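Local atomic coordinates of RNA polymerase II subunit A C-terminal domain phosphatase SSU72 (Homo sapiens, PDB entry 4H3K), a protein that dephosphorylates phosphoserine and phosphothreonine in the C-terminal domain of RNA polymerase II and takes part in RNA processing, termination and pre-mRNA polyadenylation. Residues K93-Y96 / T97-I101; K78-Y81 / D82-Y85; V140-L143 / N144-Q148. The protein carries 1 engineered substitution. One frame throughout, in Å; residues are numbered along the deposited sequence.

Interaction 1. Residues K93-Y96 / T97-I101; sequences KELY and TQNGI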
ATOM      1  N   LYS B  93      -8.035  24.190 -37.660  1.00 59.34           N
ATOM      2  CA  LYS B  93      -9.382  23.729 -37.344  1.00 59.48           C
ATOM      3  C   LYS B  93      -9.669  22.406 -38.039  1.00 59.34           C
ATOM      4  O   LYS B  93     -10.330  21.535 -37.491  1.00 59.09           O
ATOM      5  CB  LYS B  93     -10.413  24.790 -37.757  1.00 60.94           C
ATOM      6  CG  LYS B  93     -11.818  24.263 -38.059  1.00 61.60           C
ATOM      7  CD  LYS B  93     -12.315  24.805 -39.399  1.00 65.55           C
ATOM      8  CE  LYS B  93     -13.230  23.809 -40.114  1.00 65.67           C
ATOM      9  NZ  LYS B  93     -14.485  23.585 -39.354  1.00 65.66           N
ATOM     10  N   GLU B  94      -9.143  22.265 -39.249  1.00 60.34           N
ATOM     11  CA  GLU B  94      -9.519  21.172 -40.126  1.00 60.16           C
ATOM     12  C   GLU B  94      -8.828  19.887 -39.752  1.00 58.45           C
ATOM     13  O   GLU B  94      -9.471  18.843 -39.692  1.00 57.89           O
ATOM     14  CB  GLU B  94      -9.201  21.530 -41.575  1.00 62.05           C
ATOM     15  CG  GLU B  94      -9.437  20.386 -42.547  1.00 64.44           C
ATOM     16  CD  GLU B  94     -10.236  20.816 -43.756  1.00 68.48           C
ATOM     17  OE1 GLU B  94     -10.155  22.013 -44.126  1.00 70.86           O
ATOM     18  OE2 GLU B  94     -10.952  19.958 -44.328  1.00 69.69           O
ATOM     19  N   LEU B  95      -7.520  19.968 -39.508  1.00 57.44           N
ATOM     20  CA  LEU B  95      -6.740  18.789 -39.162  1.00 55.98           C
ATOM     21  C   LEU B  95      -7.227  18.193 -37.845  1.00 53.99           C
ATOM     22  O   LEU B  95      -7.378  16.983 -37.744  1.00 53.71           O
ATOM     23  CB  LEU B  95      -5.233  19.098 -39.111  1.00 56.20           C
ATOM     24  CG  LEU B  95      -4.290  17.993 -38.597  1.00 57.00           C
ATOM     25  CD1 LEU B  95      -4.361  16.707 -39.433  1.00 58.43           C
ATOM     26  CD2 LEU B  95      -2.860  18.502 -38.510  1.00 58.02           C
ATOM     27  N   TYR B  96      -7.502  19.050 -36.860  1.00 52.56           N
ATOM     28  CA  TYR B  96      -7.848  18.591 -35.502  1.00 50.10           C
ATOM     29  C   TYR B  96      -9.340  18.281 -35.318  1.00 50.16           C
ATOM     30  O   TYR B  96      -9.739  17.714 -34.293  1.00 48.66           O
ATOM     31  CB  TYR B  96      -7.282  19.542 -34.440  1.00 48.93           C
ATOM     32  CG  TYR B  96      -5.769  19.656 -34.545  1.00 46.63           C
ATOM     33  CD1 TYR B  96      -4.938  18.635 -34.069  1.00 43.55           C
ATOM     34  CD2 TYR B  96      -5.169  20.756 -35.161  1.00 44.05           C
ATOM     35  CE1 TYR B  96      -3.555  18.720 -34.178  1.00 40.08           C
ATOM     36  CE2 TYR B  96      -3.802  20.841 -35.285  1.00 41.98           C
ATOM     37  CZ  TYR B  96      -2.997  19.824 -34.783  1.00 41.74           C
ATOM     38  OH  TYR B  96      -1.632  19.903 -34.902  1.00 38.86           O
ATOM     39  N   THR B  97     -10.154  18.620 -36.326  1.00 51.05           N
ATOM     40  CA  THR B  97     -11.500  18.037 -36.440  1.00 51.10           C
ATOM     41  C   THR B  97     -11.364  16.634 -37.029  1.00 51.75           C
ATOM     42  O   THR B  97     -11.998  15.696 -36.563  1.00 51.66           O
ATOM     43  CB  THR B  97     -12.471  18.885 -37.312  1.00 52.13           C
ATOM     44  OG1 THR B  97     -12.430  20.249 -36.890  1.00 51.04           O
ATOM     45  CG2 THR B  97     -13.924  18.375 -37.178  1.00 52.01           C
ATOM     46  N   GLN B  98     -10.496  16.504 -38.031  1.00 53.07           N
ATOM     47  CA  GLN B  98     -10.332  15.276 -38.809  1.00 53.54           C
ATOM     48  C   GLN B  98      -9.754  14.127 -37.995  1.00 51.93           C
ATOM     49  O   GLN B  98     -10.222  12.997 -38.087  1.00 52.32           O
ATOM     50  CB  GLN B  98      -9.407  15.541 -39.991  1.00 54.81           C
ATOM     51  CG  GLN B  98      -9.953  15.061 -41.308  1.00 59.09           C
ATOM     52  CD  GLN B  98     -11.067  15.960 -41.832  1.00 63.14           C
ATOM     53  OE1 GLN B  98     -10.821  16.893 -42.611  1.00 64.99           O
ATOM     54  NE2 GLN B  98     -12.299  15.690 -41.395  1.00 63.41           N
ATOM     55  N   ASN B  99      -8.722  14.416 -37.214  1.00 50.23           N
ATOM     56  CA  ASN B  99      -8.067  13.378 -36.438  1.00 48.58           C
ATOM     57  C   ASN B  99      -8.672  13.162 -35.043  1.00 47.29           C
ATOM     58  O   ASN B  99      -8.012  12.583 -34.173  1.00 47.52           O
ATOM     59  CB  ASN B  99      -6.569  13.668 -36.351  1.00 48.53           C
ATOM     60  CG  ASN B  99      -6.264  14.934 -35.586  1.00 45.95           C
ATOM     61  OD1 ASN B  99      -7.124  15.504 -34.917  1.00 42.31           O
ATOM     62  ND2 ASN B  99      -5.028  15.370 -35.671  1.00 45.01           N
ATOM     63  N   GLY B 100      -9.900  13.656 -34.834  1.00 46.27           N
ATOM     64  CA  GLY B 100     -10.684  13.430 -33.603  1.00 45.09           C
ATOM     65  C   GLY B 100     -10.183  14.137 -32.353  1.00 43.62           C
ATOM     66  O   GLY B 100     -10.770  13.983 -31.269  1.00 42.95           O
ATOM     67  N   ILE B 101      -9.109  14.921 -32.492  1.00 42.38           N
ATOM     68  CA  ILE B 101      -8.481  15.541 -31.332  1.00 40.82           C
ATOM     69  C   ILE B 101      -9.343  16.629 -30.681  1.00 40.94           C
ATOM     70  O   ILE B 101      -9.387  16.739 -29.453  1.00 40.23           O
ATOM     71  CB  ILE B 101      -7.047  16.030 -31.627  1.00 40.91           C
ATOM     72  CG1 ILE B 101      -6.155  14.834 -31.925  1.00 40.84           C
ATOM     73  CG2 ILE B 101      -6.488  16.822 -30.462  1.00 39.39           C
ATOM     74  CD1 ILE B 101      -4.777  15.202 -32.331  1.00 46.90           C
TER

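Interaction 2. Residues K78-Y81 / D82-Y85; sequences KTTY and DQMY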
ATOM      1  N   LYS B  78      -0.061  21.913 -16.561  1.00 40.96           N
ATOM      2  CA  LYS B  78      -0.841  23.021 -16.020  1.00 42.69           C
ATOM      3  C   LYS B  78      -1.872  23.580 -17.010  1.00 42.53           C
ATOM      4  O   LYS B  78      -2.726  24.349 -16.623  1.00 43.60           O
ATOM      5  CB  LYS B  78       0.084  24.145 -15.496  1.00 44.49           C
ATOM      6  CG  LYS B  78       0.792  23.788 -14.185  1.00 47.14           C
ATOM      7  CD  LYS B  78       2.168  24.409 -14.102  1.00 52.75           C
ATOM      8  CE  LYS B  78       3.131  23.450 -13.401  1.00 56.61           C
ATOM      9  NZ  LYS B  78       3.499  23.869 -12.004  1.00 60.84           N
ATOM     10  N   THR B  79      -1.793  23.183 -18.278  1.00 41.34           N
ATOM     11  CA  THR B  79      -2.670  23.699 -19.317  1.00 40.44           C
ATOM     12  C   THR B  79      -4.005  22.947 -19.353  1.00 40.31           C
ATOM     13  O   THR B  79      -4.058  21.730 -19.314  1.00 38.84           O
ATOM     14  CB  THR B  79      -1.999  23.580 -20.689  1.00 40.96           C
ATOM     15  OG1 THR B  79      -0.730  24.247 -20.673  1.00 39.92           O
ATOM     16  CG2 THR B  79      -2.866  24.163 -21.765  1.00 39.91           C
ATOM     17  N   THR B  80      -5.077  23.715 -19.434  1.00 40.52           N
ATOM     18  CA  THR B  80      -6.455  23.237 -19.474  1.00 40.40           C
ATOM     19  C   THR B  80      -6.790  22.542 -20.809  1.00 38.89           C
ATOM     20  O   THR B  80      -6.208  22.876 -21.853  1.00 38.58           O
ATOM     21  CB  THR B  80      -7.354  24.486 -19.165  1.00 42.10           C
ATOM     22  OG1 THR B  80      -7.849  24.392 -17.828  1.00 44.57           O
ATOM     23  CG2 THR B  80      -8.482  24.661 -20.097  1.00 43.04           C
ATOM     24  N   TYR B  81      -7.676  21.545 -20.778  1.00 37.56           N
ATOM     25  CA  TYR B  81      -8.147  20.923 -22.023  1.00 37.40           C
ATOM     26  C   TYR B  81      -8.747  21.970 -22.969  1.00 38.85           C
ATOM     27  O   TYR B  81      -8.567  21.916 -24.195  1.00 38.07           O
ATOM     28  CB  TYR B  81      -9.193  19.843 -21.749  1.00 36.12           C
ATOM     29  CG  TYR B  81      -8.678  18.621 -20.983  1.00 35.04           C
ATOM     30  CD1 TYR B  81      -7.728  17.763 -21.542  1.00 31.82           C
ATOM     31  CD2 TYR B  81      -9.175  18.316 -19.714  1.00 35.30           C
ATOM     32  CE1 TYR B  81      -7.267  16.614 -20.840  1.00 31.97           C
ATOM     33  CE2 TYR B  81      -8.728  17.179 -19.002  1.00 35.02           C
ATOM     34  CZ  TYR B  81      -7.778  16.341 -19.573  1.00 32.93           C
ATOM     35  OH  TYR B  81      -7.368  15.235 -18.873  1.00 30.67           O
ATOM     36  N   ASP B  82      -9.482  22.901 -22.377  1.00 40.34           N
ATOM     37  CA  ASP B  82     -10.080  24.021 -23.110  1.00 42.56           C
ATOM     38  C   ASP B  82      -9.016  24.909 -23.765  1.00 43.32           C
ATOM     39  O   ASP B  82      -9.172  25.306 -24.917  1.00 44.84           O
ATOM     40  CB  ASP B  82     -10.968  24.826 -22.166  1.00 43.37           C
ATOM     41  CG  ASP B  82     -11.853  25.788 -22.895  1.00 46.38           C
ATOM     42  OD1 ASP B  82     -12.771  25.319 -23.590  1.00 48.20           O
ATOM     43  OD2 ASP B  82     -11.601  27.005 -22.789  1.00 48.05           O
ATOM     44  N   GLN B  83      -7.928  25.203 -23.058  1.00 43.87           N
ATOM     45  CA  GLN B  83      -6.826  25.965 -23.667  1.00 44.98           C
ATOM     46  C   GLN B  83      -6.223  25.199 -24.848  1.00 44.40           C
ATOM     47  O   GLN B  83      -5.971  25.783 -25.893  1.00 44.54           O
ATOM     48  CB  GLN B  83      -5.759  26.373 -22.636  1.00 45.10           C
ATOM     49  CG  GLN B  83      -6.280  27.381 -21.625  1.00 46.91           C
ATOM     50  CD  GLN B  83      -5.355  27.592 -20.439  1.00 48.26           C
ATOM     51  OE1 GLN B  83      -4.906  26.647 -19.804  1.00 48.59           O
ATOM     52  NE2 GLN B  83      -5.076  28.855 -20.129  1.00 51.95           N
ATOM     53  N   MET B  84      -6.060  23.882 -24.704  1.00 43.00           N
ATOM     54  CA  MET B  84      -5.544  23.041 -25.793  1.00 42.80           C
ATOM     55  C   MET B  84      -6.482  23.037 -26.987  1.00 43.26           C
ATOM     56  O   MET B  84      -6.042  23.097 -28.144  1.00 43.57           O
ATOM     57  CB  MET B  84      -5.300  21.597 -25.330  1.00 41.24           C
ATOM     58  CG  MET B  84      -4.151  21.448 -24.382  1.00 41.40           C
ATOM     59  SD  MET B  84      -4.142  19.794 -23.660  1.00 38.51           S
ATOM     60  CE  MET B  84      -3.382  20.179 -22.086  1.00 39.69           C
ATOM     61  N   TYR B  85      -7.773  22.963 -26.687  1.00 43.76           N
ATOM     62  CA  TYR B  85      -8.821  23.001 -27.698  1.00 45.44           C
ATOM     63  C   TYR B  85      -8.690  24.279 -28.528  1.00 46.65           C
ATOM     64  O   TYR B  85      -8.596  24.218 -29.755  1.00 46.52           O
ATOM     65  CB  TYR B  85     -10.195  22.930 -27.035  1.00 45.59           C
ATOM     66  CG  TYR B  85     -11.348  22.813 -28.002  1.00 48.49           C
ATOM     67  CD1 TYR B  85     -11.897  23.944 -28.604  1.00 50.70           C
ATOM     68  CD2 TYR B  85     -11.899  21.565 -28.307  1.00 49.78           C
ATOM     69  CE1 TYR B  85     -12.959  23.838 -29.493  1.00 52.62           C
ATOM     70  CE2 TYR B  85     -12.952  21.448 -29.200  1.00 51.57           C
ATOM     71  CZ  TYR B  85     -13.479  22.591 -29.786  1.00 52.48           C
ATOM     72  OH  TYR B  85     -14.529  22.471 -30.662  1.00 55.27           O
TER

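Interaction 3. Residues V140-L143 / N144-Q148; sequences VEDL and NSREQ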
ATOM      1  N   VAL B 140       5.229   2.698 -10.473  1.00 24.05           N
ATOM      2  CA  VAL B 140       5.936   1.918  -9.445  1.00 23.61           C
ATOM      3  C   VAL B 140       7.128   2.673  -8.836  1.00 25.36           C
ATOM      4  O   VAL B 140       7.298   2.683  -7.600  1.00 25.50           O
ATOM      5  CB  VAL B 140       6.358   0.533  -9.987  1.00 24.05           C
ATOM      6  CG1 VAL B 140       7.279  -0.187  -8.991  1.00 25.34           C
ATOM      7  CG2 VAL B 140       5.100  -0.312 -10.244  1.00 21.24           C
ATOM      8  N   GLU B 141       7.932   3.315  -9.689  1.00 25.42           N
ATOM      9  CA  GLU B 141       9.035   4.115  -9.187  1.00 26.88           C
ATOM     10  C   GLU B 141       8.531   5.169  -8.205  1.00 26.85           C
ATOM     11  O   GLU B 141       9.111   5.354  -7.137  1.00 26.99           O
ATOM     12  CB  GLU B 141       9.793   4.822 -10.309  1.00 27.69           C
ATOM     13  CG  GLU B 141      11.044   5.543  -9.716  1.00 34.57           C
ATOM     14  CD  GLU B 141      12.017   6.021 -10.755  1.00 43.10           C
ATOM     15  OE1 GLU B 141      11.608   6.153 -11.930  1.00 45.80           O
ATOM     16  OE2 GLU B 141      13.198   6.264 -10.386  1.00 49.76           O
ATOM     17  N   ASP B 142       7.470   5.880  -8.589  1.00 25.88           N
ATOM     18  CA  ASP B 142       6.901   6.905  -7.736  1.00 27.33           C
ATOM     19  C   ASP B 142       6.429   6.326  -6.371  1.00 26.74           C
ATOM     20  O   ASP B 142       6.879   6.762  -5.321  1.00 26.91           O
ATOM     21  CB  ASP B 142       5.729   7.576  -8.451  1.00 27.57           C
ATOM     22  CG  ASP B 142       5.221   8.776  -7.714  1.00 33.40           C
ATOM     23  OD1 ASP B 142       6.044   9.475  -7.105  1.00 40.08           O
ATOM     24  OD2 ASP B 142       4.011   9.034  -7.720  1.00 37.62           O
ATOM     25  N   LEU B 143       5.508   5.366  -6.385  1.00 24.35           N
ATOM     26  CA  LEU B 143       4.983   4.826  -5.123  1.00 24.37           C
ATOM     27  C   LEU B 143       6.055   4.166  -4.251  1.00 24.50           C
ATOM     28  O   LEU B 143       6.006   4.252  -3.019  1.00 24.35           O
ATOM     29  CB  LEU B 143       3.865   3.807  -5.413  1.00 21.96           C
ATOM     30  CG  LEU B 143       2.657   4.382  -6.164  1.00 21.67           C
ATOM     31  CD1 LEU B 143       1.639   3.267  -6.500  1.00 20.35           C
ATOM     32  CD2 LEU B 143       1.997   5.553  -5.342  1.00 23.27           C
ATOM     33  N   ASN B 144       7.031   3.513  -4.882  1.00 25.27           N
ATOM     34  CA  ASN B 144       8.107   2.868  -4.125  1.00 26.94           C
ATOM     35  C   ASN B 144       9.056   3.891  -3.482  1.00 28.56           C
ATOM     36  O   ASN B 144       9.775   3.555  -2.549  1.00 29.61           O
ATOM     37  CB  ASN B 144       8.913   1.896  -5.006  1.00 27.20           C
ATOM     38  CG  ASN B 144       9.953   1.091  -4.197  1.00 29.39           C
ATOM     39  OD1 ASN B 144       9.596   0.248  -3.370  1.00 27.83           O
ATOM     40  ND2 ASN B 144      11.239   1.354  -4.441  1.00 29.64           N
ATOM     41  N   SER B 145       9.064   5.119  -3.976  1.00 29.22           N
ATOM     42  CA  SER B 145       9.895   6.186  -3.383  1.00 31.98           C
ATOM     43  C   SER B 145       9.127   7.040  -2.338  1.00 32.85           C
ATOM     44  O   SER B 145       9.711   7.892  -1.694  1.00 33.59           O
ATOM     45  CB  SER B 145      10.460   7.072  -4.488  1.00 30.95           C
ATOM     46  OG  SER B 145       9.402   7.827  -5.038  1.00 33.42           O
ATOM     47  N   ARG B 146       7.824   6.795  -2.158  1.00 32.91           N
ATOM     48  CA  ARG B 146       7.067   7.440  -1.063  1.00 34.38           C
ATOM     49  C   ARG B 146       7.209   6.637   0.231  1.00 35.18           C
ATOM     50  O   ARG B 146       7.164   5.414   0.200  1.00 35.66           O
ATOM     51  CB  ARG B 146       5.577   7.563  -1.429  1.00 33.86           C
ATOM     52  CG  ARG B 146       5.313   8.365  -2.710  1.00 35.18           C
ATOM     53  CD  ARG B 146       3.818   8.468  -3.020  1.00 38.13           C
ATOM     54  NE  ARG B 146       3.577   9.019  -4.355  1.00 40.24           N
ATOM     55  CZ  ARG B 146       2.392   9.415  -4.812  1.00 40.89           C
ATOM     56  NH1 ARG B 146       1.312   9.328  -4.048  1.00 41.52           N
ATOM     57  NH2 ARG B 146       2.273   9.876  -6.051  1.00 40.01           N
ATOM     58  N   GLU B 147       7.332   7.301   1.372  1.00 36.49           N
ATOM     59  CA  GLU B 147       7.443   6.587   2.650  1.00 37.16           C
ATOM     60  C   GLU B 147       6.145   5.842   2.955  1.00 35.82           C
ATOM     61  O   GLU B 147       5.084   6.402   2.809  1.00 35.18           O
ATOM     62  CB  GLU B 147       7.725   7.559   3.806  1.00 39.64           C
ATOM     63  CG  GLU B 147       9.136   8.094   3.883  1.00 43.55           C
ATOM     64  CD  GLU B 147       9.421   8.833   5.199  1.00 49.09           C
ATOM     65  OE1 GLU B 147       8.651   8.672   6.204  1.00 49.42           O
ATOM     66  OE2 GLU B 147      10.438   9.564   5.215  1.00 51.63           O
ATOM     67  N   GLN B 148       6.235   4.580   3.370  1.00 35.07           N
ATOM     68  CA  GLN B 148       5.038   3.844   3.774  1.00 34.75           C
ATOM     69  C   GLN B 148       4.652   4.310   5.183  1.00 35.90           C
ATOM     70  O   GLN B 148       5.509   4.534   6.039  1.00 35.85           O
ATOM     71  CB  GLN B 148       5.250   2.315   3.688  1.00 34.08           C
ATOM     72  CG  GLN B 148       6.513   1.777   4.388  1.00 37.12           C
ATOM     73  CD  GLN B 148       6.634   0.241   4.311  1.00 36.38           C
ATOM     74  OE1 GLN B 148       6.240  -0.386   3.317  1.00 31.34           O
ATOM     75  NE2 GLN B 148       7.171  -0.354   5.367  1.00 34.12           N
TER

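Interaction 1. Residues K93-Y96 / T97-I101
The closing turn of helix 81-98, just before helix 101-109, folds T97 back on K93 and N99 back on L95 and Y96. T97 OG1 donates to K93 O over a short 2.5 Å. With OG1 anti to the carbonyl carbon (chi1 -49°), the hydroxyl turns back along the helix and shares that acceptor with T97 N, whose own bond is weak. Two regular backbone bonds follow, Q98 N to E94 O and N99 N to L95 O (2.9 Å).

N99 is where helical geometry ends, and its side chain forms an Asx turn: N99 OD1 accepts from I101 N at 3.2 Å. The turn spans G100, which has a positive phi and occupies the N-cap position of the next helix. N99 ND2 meanwhile approaches Y96 CD1 obliquely at 3.6 Å, amide and ring planes 62° apart. I101 comes to the edge of the same ring, near its plane, with its CD1 3.9 Å from Y96 CD1, whereas L95 CG lies over one ring face. Y96 OH is bonded to N73, P67 packs against L95 and Y96, and L88, further back on helix 81-98, touches both Y96 and I101.

Interaction 2. Residues K78-Y81 / D82-Y85
The N-terminal cap of helix 81-98 is built by T79 and T80 meeting Q83 and M84. T80 holds the N-cap position, but its side chain caps nothing; the polar bond comes from the opposite direction. Q83, three residues on, sends its amide back so that OE1 accepts from T80 N at 3.0 Å. The bond is nearly straight (169° at the hydrogen), and the donor lies in the amide's carbonyl plane, on a lone pair. This is the half of a capping box in which the side chain three residues on accepts from the N-cap amide; the reciprocal bond is absent. Q83 reaches the spot because CG lies beside its own backbone N (chi1 -67°) and the chain runs extended from there.

The regular helical bonds start at once, M84 N to T80 O and Y85 N to Y81 O (2.8 Å). T80 turns its methyl rather than its hydroxyl to the opening turn: CG2 sits only 3.0 Å from D82 N, with chi1 well off a staggered value, so the exact placement of this branch is doubtful. T80 OG1 has a weak bond to P113 O instead.

T79 crosses the root of Q83, its CG2 3.7 Å from Q83 CB. The extended side chain of M84 brings its methyl, CE, to 3.2 Å from T79 O. Beyond the contact, Y81 OH bonds to N35 O, and L105 of helix 101-109 packs on M84.

The chemistry is uneven in consequence: the N-cap amide is satisfied by a well-directed side-chain carbonyl, whereas T79 O, buried under the M84 methyl, has no polar partner in the model.

Interaction 3. Residues V140-L143 / N144-Q148
A salt bridge joins D142 to R146, four residues on, across the last turn of helix 133-145. R146 NH2 donates to D142 OD2 at 2.6 Å, meeting that oxygen on its syn side. Carboxylate and guanidinium planes stand 75° apart, so the pair is gripped through one nitrogen and one oxygen rather than as a flat two-pronged bridge. D142 CG is anti to its own N (chi1 -172°), and R146 runs extended from CG to NE, which brings the two charges together.

Apolar packing supports the same group from another direction: L143 CD2 lies over one face of the guanidinium, near its centre and 3.9 Å from R146 CZ. L143 itself is buried and leans on F118 and on C212 of strand 207-213. The guanidinium also makes weak bonds to the backbone oxygens of F118 and C121. With an alanine in place of R146, D142 would probably lose its charge partner and the L143 CD2 methyl would lose the flat group packed over it.

Hydrogen bonds record the helix running out. N144 N to V140 O (2.9 Å) is still regular, but S145 N reaches E141 O only weakly and bonds to D142 O at 3.0 Å as well. S145 OG donates to that same D142 O at 2.8 Å, hydroxyl and amide arriving from one face of the carbonyl plane. R146 N then binds L143 O at 3.2 Å from above its carbonyl plane.

Past this point E147 and Q148 bond to a chain of another protein in the assembly. Such tightening, from bonds over four residues to bonds over three, is common at a helix C terminus, here the point where a beta-alpha-beta unit leaves helix 133-145 for strand 153-159.

Overall arrangement
Met from the N terminus, the order is interaction 2, then interaction 1, then interaction 3. All three are local turns in series; none nests within or crosses another, and none closes a long loop. Interaction 2 starts helix 81-98 after the loop from strand 73-75, and interaction 1 ends that helix and leads into helix 101-109. Sitting at its two ends, their centres about 16 Å apart, they frame one helix, which packs against helix 101-109. Interaction 3 lies about 39 Å from interaction 1, centre to centre, on the opposite side of the chain's centre. There it finishes helix 133-145, beside strand 207-213 at one edge of the five-stranded sheet.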